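Local coordinates for protein cystatin-2 (Ornithodoros moubata, PDB 3L0R) that inhibits a broad range of cysteine proteinases, both endopeptidases such as cathepsins L and S and exopeptidases such as cathepsins B, C and H, at residues Phe23-Gln28 with Ile58-Ser63. Numbering follows the deposited sequence.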
loop_
_atom_site.group_PDB
_atom_site.type_symbol
_atom_site.label_atom_id
_atom_site.label_comp_id
_atom_site.label_asym_id
_atom_site.label_seq_id
_atom_site.Cartn_x
_atom_site.Cartn_y
_atom_site.Cartn_z
ATOM N N PHE A 23 3.227 3.360 -1.160
ATOM C CA PHE A 23 4.506 2.696 -1.371
ATOM C C PHE A 23 4.282 1.287 -1.901
ATOM O O PHE A 23 4.904 0.873 -2.864
ATOM C CB PHE A 23 5.350 2.650 -0.080
ATOM C CG PHE A 23 6.474 1.655 -0.143
ATOM C CD1 PHE A 23 7.648 1.949 -0.856
ATOM C CD2 PHE A 23 6.351 0.403 0.467
ATOM C CE1 PHE A 23 8.677 1.018 -0.938
ATOM C CE2 PHE A 23 7.371 -0.538 0.378
ATOM C CZ PHE A 23 8.540 -0.230 -0.317
ATOM N N ALA A 24 3.375 0.561 -1.270
ATOM C CA ALA A 24 3.140 -0.834 -1.618
ATOM C C ALA A 24 2.440 -0.965 -2.974
ATOM O O ALA A 24 2.728 -1.889 -3.751
ATOM C CB ALA A 24 2.326 -1.516 -0.523
ATOM N N THR A 25 1.531 -0.037 -3.255
ATOM C CA THR A 25 0.727 -0.092 -4.470
ATOM C C THR A 25 1.523 0.344 -5.702
ATOM O O THR A 25 1.446 -0.291 -6.768
ATOM C CB THR A 25 -0.554 0.752 -4.294
ATOM O OG1 THR A 25 -1.346 0.157 -3.256
ATOM C CG2 THR A 25 -1.382 0.810 -5.569
ATOM N N SER A 26 2.288 1.423 -5.549
ATOM C CA SER A 26 3.094 1.983 -6.628
ATOM C C SER A 26 4.106 0.941 -7.121
ATOM O O SER A 26 4.714 1.049 -8.189
ATOM C CB SER A 26 3.830 3.220 -6.102
ATOM O OG SER A 26 4.935 2.893 -5.258
ATOM N N SER A 27 4.259 -0.078 -6.309
ATOM C CA SER A 27 5.331 -1.002 -6.442
ATOM C C SER A 27 4.856 -2.241 -7.230
ATOM O O SER A 27 5.657 -3.102 -7.598
ATOM C CB SER A 27 5.750 -1.344 -5.017
ATOM O OG SER A 27 6.748 -2.291 -5.023
ATOM N N GLN A 28 3.547 -2.299 -7.494
ATOM C CA GLN A 28 2.908 -3.419 -8.188
ATOM C C GLN A 28 2.787 -3.106 -9.670
ATOM O O GLN A 28 1.782 -2.539 -10.104
ATOM C CB GLN A 28 1.520 -3.687 -7.585
ATOM C CG GLN A 28 1.546 -3.971 -6.086
ATOM C CD GLN A 28 2.571 -5.036 -5.736
ATOM O OE1 GLN A 28 2.563 -6.123 -6.313
ATOM N NE2 GLN A 28 3.464 -4.726 -4.799
ATOM N N ILE A 58 -6.704 -2.230 1.852
ATOM C CA ILE A 58 -6.875 -1.014 1.071
ATOM C C ILE A 58 -7.739 -1.262 -0.148
ATOM O O ILE A 58 -7.860 -2.401 -0.622
ATOM C CB ILE A 58 -5.519 -0.435 0.602
ATOM C CG1 ILE A 58 -4.951 -1.272 -0.550
ATOM C CG2 ILE A 58 -4.524 -0.315 1.803
ATOM C CD1 ILE A 58 -3.427 -1.232 -0.691
ATOM N N GLU A 59 -8.355 -0.190 -0.635
ATOM C CA GLU A 59 -8.999 -0.208 -1.937
ATOM C C GLU A 59 -8.133 0.485 -2.959
ATOM O O GLU A 59 -7.631 1.592 -2.732
ATOM C CB GLU A 59 -10.382 0.410 -1.878
ATOM C CG GLU A 59 -11.356 -0.497 -1.179
ATOM C CD GLU A 59 -12.680 0.159 -0.901
ATOM O OE1 GLU A 59 -12.835 1.365 -1.208
ATOM O OE2 GLU A 59 -13.574 -0.541 -0.363
ATOM N N ILE A 60 -7.939 -0.198 -4.084
ATOM C CA ILE A 60 -7.098 0.317 -5.153
ATOM C C ILE A 60 -7.885 0.508 -6.437
ATOM O O ILE A 60 -8.983 -0.040 -6.603
ATOM C CB ILE A 60 -5.838 -0.564 -5.402
ATOM C CG1 ILE A 60 -6.211 -1.876 -6.112
ATOM C CG2 ILE A 60 -5.066 -0.774 -4.086
ATOM C CD1 ILE A 60 -5.026 -2.654 -6.665
ATOM N N SER A 61 -7.297 1.286 -7.343
ATOM C CA SER A 61 -7.942 1.654 -8.598
ATOM C C SER A 61 -6.839 2.060 -9.552
ATOM O O SER A 61 -5.869 2.681 -9.127
ATOM C CB SER A 61 -8.892 2.841 -8.385
ATOM O OG SER A 61 -9.937 2.841 -9.340
ATOM N N PRO A 62 -6.968 1.703 -10.841
ATOM C CA PRO A 62 -5.977 2.146 -11.836
ATOM C C PRO A 62 -5.867 3.672 -11.905
ATOM O O PRO A 62 -6.899 4.359 -11.929
ATOM C CB PRO A 62 -6.525 1.600 -13.158
ATOM C CG PRO A 62 -7.470 0.481 -12.760
ATOM C CD PRO A 62 -8.030 0.861 -11.424
ATOM N N SER A 63 -4.630 4.178 -11.950
ATOM C CA SER A 63 -4.344 5.619 -12.021
ATOM C C SER A 63 -4.156 6.131 -13.447
ATOM O O SER A 63 -4.144 5.375 -14.405
ATOM C CB SER A 63 -3.105 5.985 -11.181
ATOM O OG SER A 63 -1.887 5.672 -11.850
#
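The helix-on-sheet core of the cystatin fold passes through this contact, where Thr-25, on helix 15-25, faces Ile-58 and Ile-60 on strand 52-66. The backbones stay well apart, with the CA atoms of Thr-25 and Ile-60 7.9 Å from each other, so side chains alone bridge the interval. Thr-25 does so with its hydroxyl: OG1 lies 3.6 Å from CD1 of Ile-58 and 3.9 Å from CG2 of Ile-60, and meets both methyls by van der Waals contact. Two residues apart on an extended strand, both isoleucines project from the same face of the strand, toward the helix, while Glu-59 between them points to the other side of the sheet, where it forms a salt bridge with Lys-42. They use different branches. Ile-58 touches with CD1, at the end of its CG1 arm, and passes Thr-25 in the opposite direction; Ile-60 offers CG2, the branch anti to its carbonyl carbon, at an oblique angle.

In cystatins a long antiparallel sheet wraps around one helix, and beta-branched isoleucine suits the inner face of a strand, being both compatible with extended backbone and bulky enough to pack against the helix. A buried hydroxyl set against two methyls needs polar partners, and chi1 of -64° sets OG1 beside its own backbone N, from where it is hydrogen-bonded to Ala-21 O, one turn back, and to Tyr-106 OH. The Tyr-106 side chain, from strand 100-108, also touches both isoleucines. From Thr-25 to Gln-28 the chain makes a type I turn closed by Gln-28 N to Thr-25 O (3.0 Å). The Gln-28 side chain curls back so that NE2 donates to Ala-24 O at 3.1 Å, in a nearly straight bond (N-H...O 160°) with the acceptor in the plane of the amide.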